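Long-range contacts in zinc chaperone AztD (Citrobacter koseri, PDB 6CMK), which acts as a periplasmic zinc chaperone that passes one zinc ion directly to the solute-binding protein AztC without forming a stable complex with it: residues T120-G125 with D139-A144; V162-P167 with A179-P184; G217-G222 with Q269-N274; D340-D345 with D366-K371; N349-R354 with E389-N394. One frame throughout, in Å; residues are numbered along the deposited sequence.

Interaction 1: T120-G125 with D139-A144; sequences TGKKPG and DGEDSA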
# COMPACT_ATOMS: atom_id res chain seq x y z
N THR B 120 -11.14 6.34 -27.54
CA THR B 120 -10.88 6.44 -28.97
C THR B 120 -10.31 7.80 -29.33
O THR B 120 -10.66 8.83 -28.73
CB THR B 120 -12.15 6.18 -29.79
OG1 THR B 120 -13.12 7.19 -29.49
CG2 THR B 120 -12.71 4.81 -29.45
N GLY B 121 -9.40 7.78 -30.28
CA GLY B 121 -8.78 8.98 -30.80
C GLY B 121 -7.60 8.58 -31.66
O GLY B 121 -7.16 7.43 -31.66
N LYS B 122 -7.09 9.56 -32.39
CA LYS B 122 -6.02 9.28 -33.34
C LYS B 122 -4.70 9.04 -32.63
O LYS B 122 -4.24 9.88 -31.85
CB LYS B 122 -5.90 10.45 -34.33
CG LYS B 122 -7.07 10.51 -35.31
CD LYS B 122 -7.22 11.86 -36.00
CE LYS B 122 -8.26 12.74 -35.31
NZ LYS B 122 -8.96 13.69 -36.23
N LYS B 123 -4.10 7.87 -32.89
CA LYS B 123 -2.77 7.48 -32.42
C LYS B 123 -2.62 7.57 -30.90
O LYS B 123 -1.80 8.35 -30.40
CB LYS B 123 -1.70 8.35 -33.10
CG LYS B 123 -1.40 7.93 -34.53
CD LYS B 123 -0.35 8.83 -35.19
CE LYS B 123 -0.99 9.83 -36.15
NZ LYS B 123 -1.65 9.16 -37.30
N PRO B 124 -3.36 6.78 -30.13
CA PRO B 124 -3.13 6.77 -28.69
C PRO B 124 -1.67 6.45 -28.40
O PRO B 124 -1.06 5.59 -29.05
CB PRO B 124 -4.08 5.68 -28.17
CG PRO B 124 -4.39 4.84 -29.34
CD PRO B 124 -4.36 5.77 -30.53
N GLY B 125 -1.10 7.19 -27.46
CA GLY B 125 0.29 7.05 -27.10
C GLY B 125 0.45 6.76 -25.62
O GLY B 125 -0.07 5.76 -25.13
N ASP B 139 -1.61 11.05 -29.72
CA ASP B 139 -0.64 11.80 -30.51
C ASP B 139 -1.28 12.59 -31.64
O ASP B 139 -0.69 13.58 -32.10
CB ASP B 139 0.40 10.85 -31.11
CG ASP B 139 1.35 10.27 -30.07
OD1 ASP B 139 1.31 10.69 -28.89
OD2 ASP B 139 2.14 9.39 -30.44
N GLY B 140 -2.46 12.19 -32.11
CA GLY B 140 -3.12 12.86 -33.22
C GLY B 140 -4.29 13.74 -32.82
O GLY B 140 -4.98 14.25 -33.71
N GLU B 141 -4.52 13.95 -31.53
CA GLU B 141 -5.61 14.76 -31.04
C GLU B 141 -5.04 15.99 -30.35
O GLU B 141 -3.88 16.00 -29.93
CB GLU B 141 -6.51 13.98 -30.08
CG GLU B 141 -7.13 12.70 -30.66
CD GLU B 141 -8.20 12.97 -31.69
OE1 GLU B 141 -8.81 14.06 -31.65
OE2 GLU B 141 -8.44 12.08 -32.54
N ASP B 142 -5.85 17.03 -30.25
CA ASP B 142 -5.45 18.24 -29.54
C ASP B 142 -5.83 18.19 -28.07
O ASP B 142 -5.72 19.21 -27.39
CB ASP B 142 -6.05 19.48 -30.20
CG ASP B 142 -7.56 19.54 -30.06
OD1 ASP B 142 -8.14 18.74 -29.30
OD2 ASP B 142 -8.17 20.41 -30.72
N SER B 143 -6.27 17.02 -27.58
CA SER B 143 -6.65 16.83 -26.18
C SER B 143 -6.16 15.47 -25.69
O SER B 143 -6.02 14.52 -26.46
CB SER B 143 -8.18 16.90 -26.00
OG SER B 143 -8.68 18.18 -26.33
N ALA B 144 -5.90 15.40 -24.39
CA ALA B 144 -5.72 14.15 -23.68
C ALA B 144 -6.99 13.81 -22.92
O ALA B 144 -7.82 14.68 -22.67
CB ALA B 144 -4.53 14.23 -22.72

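Interaction 2: V162-P167 with A179-P184; sequences VNVVAP and AVVSIP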
# COMPACT_ATOMS: atom_id res chain seq x y z
N VAL B 162 -8.72 17.33 -21.92
CA VAL B 162 -7.88 18.45 -21.52
C VAL B 162 -7.08 18.87 -22.75
O VAL B 162 -6.34 18.06 -23.32
CB VAL B 162 -6.96 18.07 -20.35
CG1 VAL B 162 -5.97 19.21 -20.06
CG2 VAL B 162 -7.79 17.73 -19.12
N ASN B 163 -7.23 20.12 -23.14
CA ASN B 163 -6.54 20.61 -24.33
C ASN B 163 -5.03 20.66 -24.10
O ASN B 163 -4.57 21.10 -23.04
CB ASN B 163 -7.07 22.00 -24.70
CG ASN B 163 -6.49 22.52 -26.00
OD1 ASN B 163 -5.45 23.16 -26.01
ND2 ASN B 163 -7.19 22.26 -27.10
N VAL B 164 -4.27 20.22 -25.10
CA VAL B 164 -2.82 20.20 -25.03
C VAL B 164 -2.20 21.06 -26.13
O VAL B 164 -1.03 20.90 -26.46
CB VAL B 164 -2.28 18.75 -25.06
CG1 VAL B 164 -2.79 18.00 -23.84
CG2 VAL B 164 -2.71 18.03 -26.33
N VAL B 165 -3.01 21.97 -26.69
CA VAL B 165 -2.60 23.08 -27.55
C VAL B 165 -2.45 22.61 -28.99
O VAL B 165 -3.09 23.15 -29.90
CB VAL B 165 -1.31 23.76 -27.05
CG1 VAL B 165 -0.84 24.81 -28.05
CG2 VAL B 165 -1.55 24.43 -25.70
N ALA B 166 -1.61 21.60 -29.22
CA ALA B 166 -1.41 21.10 -30.56
C ALA B 166 -1.08 19.62 -30.48
O ALA B 166 -0.38 19.20 -29.54
CB ALA B 166 -0.30 21.84 -31.31
N PRO B 167 -1.56 18.81 -31.42
CA PRO B 167 -1.18 17.39 -31.44
C PRO B 167 0.33 17.22 -31.48
O PRO B 167 1.02 17.81 -32.31
CB PRO B 167 -1.84 16.86 -32.71
CG PRO B 167 -2.97 17.78 -32.96
CD PRO B 167 -2.53 19.13 -32.49
N ALA B 179 -3.50 18.53 -14.06
CA ALA B 179 -2.65 17.61 -14.79
C ALA B 179 -1.36 18.33 -15.15
O ALA B 179 -1.31 19.56 -15.17
CB ALA B 179 -3.31 17.07 -16.06
N VAL B 180 -0.31 17.56 -15.40
CA VAL B 180 0.91 18.07 -16.00
C VAL B 180 0.96 17.55 -17.42
O VAL B 180 0.86 16.33 -17.64
CB VAL B 180 2.16 17.66 -15.22
CG1 VAL B 180 3.43 18.02 -16.00
CG2 VAL B 180 2.16 18.32 -13.85
N VAL B 181 1.12 18.45 -18.39
CA VAL B 181 1.13 18.06 -19.79
C VAL B 181 2.37 18.63 -20.45
O VAL B 181 2.88 19.70 -20.07
CB VAL B 181 -0.13 18.54 -20.56
CG1 VAL B 181 -1.38 17.95 -19.94
CG2 VAL B 181 -0.22 20.05 -20.58
N SER B 182 2.84 17.93 -21.46
CA SER B 182 3.96 18.39 -22.24
C SER B 182 3.53 19.53 -23.15
O SER B 182 2.36 19.65 -23.53
CB SER B 182 4.52 17.24 -23.06
OG SER B 182 3.50 16.65 -23.83
N ILE B 183 4.49 20.38 -23.49
CA ILE B 183 4.28 21.59 -24.27
C ILE B 183 4.76 21.31 -25.69
O ILE B 183 5.92 20.93 -25.87
CB ILE B 183 5.04 22.78 -23.66
CG1 ILE B 183 4.54 23.06 -22.23
CG2 ILE B 183 4.93 24.01 -24.55
CD1 ILE B 183 5.50 23.92 -21.44
N PRO B 184 3.93 21.48 -26.72
CA PRO B 184 4.41 21.21 -28.08
C PRO B 184 5.46 22.23 -28.49
O PRO B 184 5.44 23.39 -28.06
CB PRO B 184 3.16 21.33 -28.95
CG PRO B 184 2.26 22.27 -28.17
CD PRO B 184 2.53 21.96 -26.72
O HOH W 1 0.22 21.41 -23.88

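Interaction 3: G217-G222 with Q269-N274; sequences GSAGSG and QYFIGN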
# COMPACT_ATOMS: atom_id res chain seq x y z
N GLY B 217 10.04 10.44 -22.19
CA GLY B 217 10.32 9.52 -21.10
C GLY B 217 9.58 9.93 -19.84
O GLY B 217 9.57 11.11 -19.47
N SER B 218 8.97 8.95 -19.18
CA SER B 218 8.08 9.22 -18.06
C SER B 218 7.96 7.99 -17.18
O SER B 218 7.87 6.87 -17.69
CB SER B 218 6.69 9.64 -18.56
OG SER B 218 6.22 8.71 -19.53
N ALA B 219 7.93 8.20 -15.87
CA ALA B 219 7.68 7.12 -14.93
C ALA B 219 7.38 7.71 -13.57
O ALA B 219 7.79 8.83 -13.27
CB ALA B 219 8.87 6.17 -14.81
N GLY B 220 6.70 6.93 -12.74
CA GLY B 220 6.43 7.30 -11.37
C GLY B 220 7.16 6.40 -10.39
O GLY B 220 7.38 5.22 -10.66
N SER B 221 7.52 6.96 -9.24
CA SER B 221 8.10 6.16 -8.16
C SER B 221 7.61 6.77 -6.85
O SER B 221 8.04 7.86 -6.47
CB SER B 221 9.62 6.16 -8.24
OG SER B 221 10.18 5.30 -7.24
N GLY B 222 6.74 6.05 -6.16
CA GLY B 222 6.14 6.63 -4.96
C GLY B 222 5.45 7.93 -5.30
O GLY B 222 4.74 8.03 -6.30
N GLN B 269 12.11 4.51 -3.65
CA GLN B 269 11.98 5.60 -4.62
C GLN B 269 13.28 5.78 -5.40
O GLN B 269 14.30 6.19 -4.84
CB GLN B 269 11.60 6.91 -3.93
CG GLN B 269 10.16 6.91 -3.48
CD GLN B 269 9.70 8.27 -3.02
OE1 GLN B 269 10.00 8.70 -1.91
NE2 GLN B 269 9.00 8.98 -3.89
N TYR B 270 13.22 5.50 -6.71
CA TYR B 270 14.32 5.76 -7.62
C TYR B 270 13.78 5.69 -9.04
O TYR B 270 12.69 5.17 -9.28
CB TYR B 270 15.47 4.75 -7.45
CG TYR B 270 15.13 3.34 -7.85
CD1 TYR B 270 14.60 2.43 -6.94
CD2 TYR B 270 15.33 2.90 -9.15
CE1 TYR B 270 14.30 1.12 -7.31
CE2 TYR B 270 15.02 1.61 -9.53
CZ TYR B 270 14.52 0.72 -8.62
OH TYR B 270 14.21 -0.55 -9.01
N PHE B 271 14.58 6.19 -9.98
CA PHE B 271 14.30 6.02 -11.39
C PHE B 271 15.50 5.39 -12.07
O PHE B 271 16.64 5.59 -11.64
CB PHE B 271 13.95 7.36 -12.05
CG PHE B 271 12.75 8.00 -11.45
CD1 PHE B 271 11.49 7.56 -11.80
CD2 PHE B 271 12.87 9.01 -10.51
CE1 PHE B 271 10.37 8.12 -11.23
CE2 PHE B 271 11.76 9.58 -9.94
CZ PHE B 271 10.50 9.14 -10.29
N ILE B 272 15.23 4.61 -13.10
CA ILE B 272 16.27 4.15 -14.02
C ILE B 272 15.92 4.68 -15.39
O ILE B 272 14.77 4.57 -15.84
CB ILE B 272 16.40 2.62 -14.02
CG1 ILE B 272 16.82 2.13 -12.63
CG2 ILE B 272 17.45 2.18 -15.06
CD1 ILE B 272 16.85 0.62 -12.51
N GLY B 273 16.89 5.30 -16.04
CA GLY B 273 16.72 5.77 -17.39
C GLY B 273 17.74 5.14 -18.31
O GLY B 273 18.80 4.70 -17.87
N ASN B 274 17.43 5.09 -19.60
CA ASN B 274 18.51 4.87 -20.55
C ASN B 274 19.40 6.11 -20.59
O ASN B 274 19.08 7.16 -20.02
CB ASN B 274 17.95 4.50 -21.93
CG ASN B 274 17.21 5.64 -22.61
OD1 ASN B 274 16.63 6.51 -21.97
ND2 ASN B 274 17.21 5.62 -23.94

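Interaction 4: D340-D345 with D366-K371; sequences DPYSMD and DPLKSK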
# COMPACT_ATOMS: atom_id res chain seq x y z
N ASP B 340 18.39 -16.59 -27.51
CA ASP B 340 19.40 -16.26 -28.50
C ASP B 340 19.51 -14.74 -28.61
O ASP B 340 18.59 -14.02 -28.23
CB ASP B 340 19.05 -16.84 -29.87
CG ASP B 340 19.31 -18.33 -29.96
OD1 ASP B 340 20.29 -18.82 -29.37
OD2 ASP B 340 18.52 -19.02 -30.64
N PRO B 341 20.63 -14.23 -29.12
CA PRO B 341 20.74 -12.78 -29.31
C PRO B 341 19.61 -12.24 -30.16
O PRO B 341 19.10 -12.90 -31.07
CB PRO B 341 22.09 -12.62 -30.01
CG PRO B 341 22.87 -13.81 -29.64
CD PRO B 341 21.86 -14.93 -29.53
N TYR B 342 19.21 -11.01 -29.85
CA TYR B 342 18.34 -10.20 -30.68
C TYR B 342 19.11 -8.93 -31.04
O TYR B 342 18.78 -7.84 -30.55
CB TYR B 342 17.02 -9.86 -29.96
CG TYR B 342 15.93 -10.92 -29.89
CD1 TYR B 342 16.00 -12.00 -29.01
CD2 TYR B 342 14.77 -10.78 -30.66
CE1 TYR B 342 14.96 -12.93 -28.93
CE2 TYR B 342 13.74 -11.71 -30.59
CZ TYR B 342 13.84 -12.78 -29.72
OH TYR B 342 12.79 -13.68 -29.66
N SER B 343 20.17 -9.08 -31.84
CA SER B 343 21.00 -7.94 -32.21
C SER B 343 20.15 -6.86 -32.87
O SER B 343 19.51 -7.11 -33.90
CB SER B 343 22.11 -8.40 -33.17
OG SER B 343 22.91 -7.31 -33.60
N MET B 344 20.12 -5.66 -32.30
CA MET B 344 19.15 -4.67 -32.77
C MET B 344 19.68 -3.78 -33.88
O MET B 344 18.88 -3.20 -34.62
CB MET B 344 18.61 -3.81 -31.61
CG MET B 344 19.56 -3.36 -30.51
SD MET B 344 18.81 -3.45 -28.86
CE MET B 344 17.15 -2.78 -29.11
N ASP B 345 21.00 -3.67 -34.05
CA ASP B 345 21.56 -2.85 -35.12
C ASP B 345 20.97 -3.24 -36.47
O ASP B 345 21.28 -4.31 -37.00
CB ASP B 345 23.09 -3.00 -35.18
N ASP B 366 9.88 -14.45 -25.45
CA ASP B 366 10.81 -14.84 -26.52
C ASP B 366 9.95 -14.92 -27.77
O ASP B 366 9.56 -16.02 -28.20
CB ASP B 366 11.52 -16.16 -26.21
CG ASP B 366 12.67 -16.43 -27.15
OD1 ASP B 366 12.73 -15.77 -28.20
OD2 ASP B 366 13.51 -17.31 -26.85
N PRO B 367 9.62 -13.78 -28.38
CA PRO B 367 8.58 -13.79 -29.43
C PRO B 367 8.90 -14.71 -30.60
O PRO B 367 7.99 -15.38 -31.10
CB PRO B 367 8.48 -12.32 -29.85
CG PRO B 367 9.62 -11.60 -29.20
CD PRO B 367 10.03 -12.41 -28.01
N LEU B 368 10.15 -14.77 -31.04
CA LEU B 368 10.49 -15.60 -32.19
C LEU B 368 10.36 -17.09 -31.90
O LEU B 368 10.33 -17.88 -32.85
CB LEU B 368 11.91 -15.28 -32.66
CG LEU B 368 12.14 -13.83 -33.09
CD1 LEU B 368 13.51 -13.67 -33.74
CD2 LEU B 368 11.04 -13.34 -34.03
N LYS B 369 10.31 -17.49 -30.63
CA LYS B 369 10.16 -18.90 -30.27
C LYS B 369 8.78 -19.21 -29.70
O LYS B 369 8.54 -20.35 -29.28
CB LYS B 369 11.24 -19.30 -29.27
CG LYS B 369 12.66 -19.13 -29.78
CD LYS B 369 13.04 -20.15 -30.84
CE LYS B 369 14.50 -20.02 -31.24
NZ LYS B 369 15.43 -20.33 -30.11
N SER B 370 7.87 -18.24 -29.68
CA SER B 370 6.52 -18.46 -29.19
C SER B 370 6.52 -19.04 -27.78
O SER B 370 5.83 -20.01 -27.48
CB SER B 370 5.74 -19.37 -30.14
OG SER B 370 5.76 -18.89 -31.46
N LYS B 371 7.31 -18.43 -26.89
CA LYS B 371 7.35 -18.90 -25.51
C LYS B 371 7.71 -17.76 -24.58
O LYS B 371 8.16 -16.69 -25.00
CB LYS B 371 8.34 -20.07 -25.34
CG LYS B 371 9.81 -19.74 -25.55
CD LYS B 371 10.71 -21.00 -25.50
CE LYS B 371 10.38 -22.01 -26.61
NZ LYS B 371 11.12 -23.31 -26.50
O HOH W 2 15.64 -17.52 -28.50

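Interaction 5: N349-R354 with E389-N394; sequences NDPRPR and EGQPFN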
# COMPACT_ATOMS: atom_id res chain seq x y z
N ASN B 349 12.90 -2.43 -35.58
CA ASN B 349 11.45 -2.51 -35.48
C ASN B 349 10.93 -3.90 -35.12
O ASN B 349 9.75 -4.02 -34.75
CB ASN B 349 10.81 -2.06 -36.80
CG ASN B 349 11.17 -0.63 -37.16
OD1 ASN B 349 11.65 0.13 -36.32
ND2 ASN B 349 10.92 -0.26 -38.42
N ASP B 350 11.75 -4.93 -35.20
CA ASP B 350 11.26 -6.29 -35.04
C ASP B 350 10.95 -6.60 -33.58
O ASP B 350 11.54 -6.00 -32.67
CB ASP B 350 12.28 -7.28 -35.58
CG ASP B 350 12.36 -7.27 -37.09
OD1 ASP B 350 11.34 -7.60 -37.74
OD2 ASP B 350 13.43 -6.92 -37.64
N PRO B 351 10.02 -7.53 -33.32
CA PRO B 351 9.76 -7.95 -31.94
C PRO B 351 11.02 -8.48 -31.26
O PRO B 351 11.83 -9.15 -31.88
CB PRO B 351 8.72 -9.07 -32.11
CG PRO B 351 8.93 -9.57 -33.50
CD PRO B 351 9.28 -8.35 -34.29
N ARG B 352 11.18 -8.20 -29.98
CA ARG B 352 12.24 -8.46 -29.02
C ARG B 352 11.67 -8.78 -27.65
O ARG B 352 10.53 -8.42 -27.33
CB ARG B 352 13.21 -7.29 -28.91
CG ARG B 352 13.83 -6.96 -30.25
CD ARG B 352 15.21 -6.37 -30.14
NE ARG B 352 15.68 -5.96 -31.46
CZ ARG B 352 15.20 -4.91 -32.11
NH1 ARG B 352 14.25 -4.15 -31.57
NH2 ARG B 352 15.67 -4.62 -33.31
N PRO B 353 12.45 -9.46 -26.81
CA PRO B 353 11.99 -9.82 -25.47
C PRO B 353 11.54 -8.63 -24.61
O PRO B 353 12.05 -7.52 -24.73
CB PRO B 353 13.22 -10.50 -24.87
CG PRO B 353 13.85 -11.15 -26.06
CD PRO B 353 13.72 -10.13 -27.15
N ARG B 354 10.59 -8.92 -23.72
CA ARG B 354 10.12 -8.00 -22.69
C ARG B 354 10.07 -8.76 -21.37
O ARG B 354 9.80 -9.97 -21.35
CB ARG B 354 8.73 -7.42 -23.04
CG ARG B 354 8.70 -6.59 -24.34
CD ARG B 354 9.50 -5.32 -24.12
NE ARG B 354 9.47 -4.37 -25.23
CZ ARG B 354 10.41 -4.24 -26.15
NH1 ARG B 354 11.48 -5.02 -26.14
NH2 ARG B 354 10.27 -3.31 -27.09
N GLU B 389 1.19 -19.25 -28.34
CA GLU B 389 1.21 -19.22 -29.80
C GLU B 389 1.36 -17.79 -30.30
O GLU B 389 0.91 -16.83 -29.66
CB GLU B 389 -0.04 -19.88 -30.38
CG GLU B 389 -1.37 -19.41 -29.82
CD GLU B 389 -2.53 -20.25 -30.32
OE1 GLU B 389 -2.29 -21.40 -30.75
OE2 GLU B 389 -3.68 -19.76 -30.31
N GLY B 390 2.04 -17.64 -31.43
CA GLY B 390 2.28 -16.34 -31.99
C GLY B 390 3.63 -15.75 -31.63
O GLY B 390 4.62 -16.47 -31.47
N GLN B 391 3.67 -14.43 -31.53
CA GLN B 391 4.87 -13.68 -31.15
C GLN B 391 4.56 -12.94 -29.86
O GLN B 391 4.29 -11.73 -29.87
CB GLN B 391 5.28 -12.71 -32.26
CG GLN B 391 5.90 -13.41 -33.44
CD GLN B 391 6.65 -12.44 -34.32
OE1 GLN B 391 7.84 -12.63 -34.61
NE2 GLN B 391 5.97 -11.40 -34.76
N PRO B 392 4.57 -13.64 -28.73
CA PRO B 392 4.32 -12.96 -27.46
C PRO B 392 5.36 -11.86 -27.26
O PRO B 392 6.56 -12.10 -27.38
CB PRO B 392 4.46 -14.08 -26.42
CG PRO B 392 5.28 -15.13 -27.09
CD PRO B 392 4.94 -15.05 -28.55
N PHE B 393 4.87 -10.66 -26.99
CA PHE B 393 5.72 -9.47 -27.04
C PHE B 393 5.61 -8.67 -25.74
O PHE B 393 6.35 -8.93 -24.79
CB PHE B 393 5.33 -8.66 -28.28
CG PHE B 393 6.14 -7.43 -28.50
CD1 PHE B 393 7.51 -7.42 -28.30
CD2 PHE B 393 5.53 -6.28 -28.96
CE1 PHE B 393 8.25 -6.27 -28.52
CE2 PHE B 393 6.26 -5.14 -29.19
CZ PHE B 393 7.62 -5.13 -28.97
N ASN B 394 4.69 -7.71 -25.68
CA ASN B 394 4.53 -6.90 -24.48
C ASN B 394 3.88 -7.70 -23.36
O ASN B 394 2.99 -8.52 -23.58
CB ASN B 394 3.69 -5.66 -24.76
CG ASN B 394 4.36 -4.70 -25.72
OD1 ASN B 394 3.75 -4.23 -26.68
ND2 ASN B 394 5.62 -4.42 -25.46
O HOH W 3 7.27 -2.67 -26.50

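Interaction 1: T120-G125 with D139-A144
The carboxylate of Glu141 is one of two flat groups here, and it faces Lys122. A bend at chi2 (-71°) brings it back toward Lys122 N, which donates to OE2; but OE2 is also crowded against the Lys122 side chain in the model, so its exact position is doubtful. The other, the carboxylate of Asp139, turns to a different task: its OD2 is hydrogen-bonded to ND1 of His169, a ligand of zinc site 1, which makes Asp139 a second-shell residue that probably orients the imidazole. Between the two carboxylates the backbones are bonded directly. Gly140 N donates to Lys122 O at 2.9 Å, and Asp139 N donates to Lys123 O at 2.8 Å. Two successive carbonyls thus take two amides in reverse order, pinning one turn to another. At the Asp139 end of the contact, CB of Lys123 rests on CB of Asp139 at 3.8 Å. In the propeller, residues 121-123 link strand 113-120 of one sheet to strand 124-130 of the next, where they meet the turn between strands 133-138 and 143-148.

Interaction 2: V162-P167 with A179-P184
Pro184 meets three successive residues, Val164, Val165 and Ala166, and its ring can be followed atom by atom. CB lies nearest to Ala166 O, at the limit of contact. CG, the middle of the ring, is the busiest atom: it touches CG1 of Val165 at 4.0 Å, the two side chains crossing at about a right angle, and CB of Ala166 at 4.1 Å. CD, next to the ring nitrogen, closes on Val164 O at 3.7 Å. The shape of the 162-167 loop makes this possible. Asn163 OD1 accepts from Val165 N at 2.8 Å, forming an Asx turn, and the positive phi of Val165 (84°) gives a classic gamma turn whose bond, from Ala166 N to Val164 O, is weak. Val164 O has a firmer partner in a water that donates to it at 2.9 Å and to Ser182 O at 2.8 Å, so the backbones are joined through solvent. Beside this bridge Val164 and Val181 touch through their CG1 methyls, each placed next to its own backbone N. Strand 160-163 is the last of its sheet, with Val162 paired to Ala144, whereas strand 178-183 belongs to the following sheet and pairs with strand 195-200. Trp137 of strand 133-138 packs on both Val164 and Ser182, filling in the seam between the two sheets.

Interaction 3: G217-G222 with Q269-N274
Gln269 opens the second segment with a bond to Ser221: its NE2 donates to Ser221 O at 3.0 Å and 171°, almost straight, with the acceptor nearly in the amide plane of the glutamine. The same NE2 also bonds Asp223 OD1, so the amide is gripped twice and its rotation is fixed. Packing from Pro297 of a second subunit in the crystal adds to its surroundings. Tyr270 contributes its backbone. Its N donates to Ser221 OG at 3.1 Å, a more bent bond, while its CB points away from the first segment and its side chain packs on Val305 and Ala313 of another sheet. Ser221 OG is trans to its own amide nitrogen (chi1 -176°), which carries the hydroxyl across to this amide; it is also hydrogen-bonded to Gly265 O, so the buried oxygen has two partners. Phe271 then swings its ring back to the first strand. CE1 lies 3.4 Å from Ala219 O and 3.7 Å from Ser221 CB, both oblique to the ring, and CD1 meets the methyl CB of Ala219 at 4.2 Å. The two backbones diverge along the segment, and from Ile272 onward nothing touches the first. The short strands 218-221 and 271-274 run antiparallel, their axes 8.4 Å apart at closest approach, each paired within its own sheet. Such side-chain packing between successive four-stranded sheets joins the blades of a beta propeller.

Interaction 4: D340-D345 with D366-K371
Tyr342 docks by its hydroxyl onto Asp366 and the short 3-10 turn that follows it, a polar anchor between two loops. Residues 340-345 belong to the long connection from strand 331-337 to strand 355-358, and residues 366-371 make the hairpin turn between strands 361-366 and 371-376, so the contact joins neighbouring blades at their loops. The turn is firm in itself: Asp366 N bonds Lys371 O, Lys369 N bonds Asp366 O, and Ser370 and Lys371 form a G1 beta bulge against Asp366. Into this frame comes the phenol. Tyr342 OH donates to Asp366 OD1 at 2.6 Å and accepts from Leu368 N at 3.2 Å and 162°. The carboxylate oxygen sits at the edge of the ring, in its plane, although the carboxylate as a whole is turned 61° from the ring. Asp366 reaches this place because its CG extends opposite the backbone N (chi1 -168°). The side chains of Tyr342 and Leu368 come from opposite directions, Leu368 CG 3.6 Å from Tyr342 CE2, and CD of Pro367 lies 3.5 Å from Tyr342 OH. On the solvent-exposed side, Asp340 OD2 and Lys369 NZ form a long, weak salt bridge at 3.4 Å. A water donates to Asp366 OD2 at 2.7 Å and accepts from Asp340 N and Lys369 NZ. Both oxygens of the Asp366 carboxylate are therefore satisfied, and the donated bonds from phenol and water, with the ammonium of Lys369 not far off, would probably favour the charged form of this buried acid.

Interaction 5: N349-R354 with E389-N394
Arg354 and Asn394 bring the two backbones nearest, with CA atoms 6.0 Å apart, and the touching parts, 351-354 and 391-394, run 46° from each other. No direct backbone bond joins them; instead Thr365 OG1 is hydrogen-bonded to both Arg354 N and Phe393 O. Phe393 and Asn394 together face Ala41 in a classic beta bulge. The bulge lies where strand 392-403, last in the chain, pairs with strand 32-42, the first, the closure by which a propeller ring is commonly locked. CG of Phe393 extends trans to its backbone N (chi1 -178°), which sends the ring alongside Arg354. Phe393 CE1 lies 3.7 Å above the centre of the guanidinium, but the planes are 48° apart, so the two groups are tilted rather than stacked. Arg354 NH1 is tied back to Pro353 O at 2.9 Å, and Arg354 NE donates to a water that also accepts from Asn394 ND2 at 2.6 Å. Asn394 OD1 is hydrogen-bonded to ND2 of Asn69, which holds the amide, and its ND2 stands over one face of the Phe393 ring. At the ring's edge, in plane, lies Arg352 O, 3.3 Å from CD1 and buried without a hydrogen-bonding partner. Farther along, CG of Pro351 rests on the amide of Gln391, 3.4 Å from OE1.

Most of these contacts lie where one sheet of the propeller meets the next, yet their chemistry follows their place. Interaction 1 is a surface contact made chiefly of backbone bonds, whereas interaction 2, buried, relies on apolar packing and a bridging water. These two adjoin, since strands 143-148 and 160-163 are neighbours in one sheet. Interactions 4 and 5, partly buried, also touch, with Ser370 OG bonded to Gly390 O, and their segments alternate along the chain; the former is dominated by hydroxyl and carboxylate, the latter by an aromatic ring beside an arginine. Interaction 3, nearest the chain's centre, touches none of the others and mixes side-chain-to-backbone bonds with ring packing. Interaction 1 comes closest to zinc site 1.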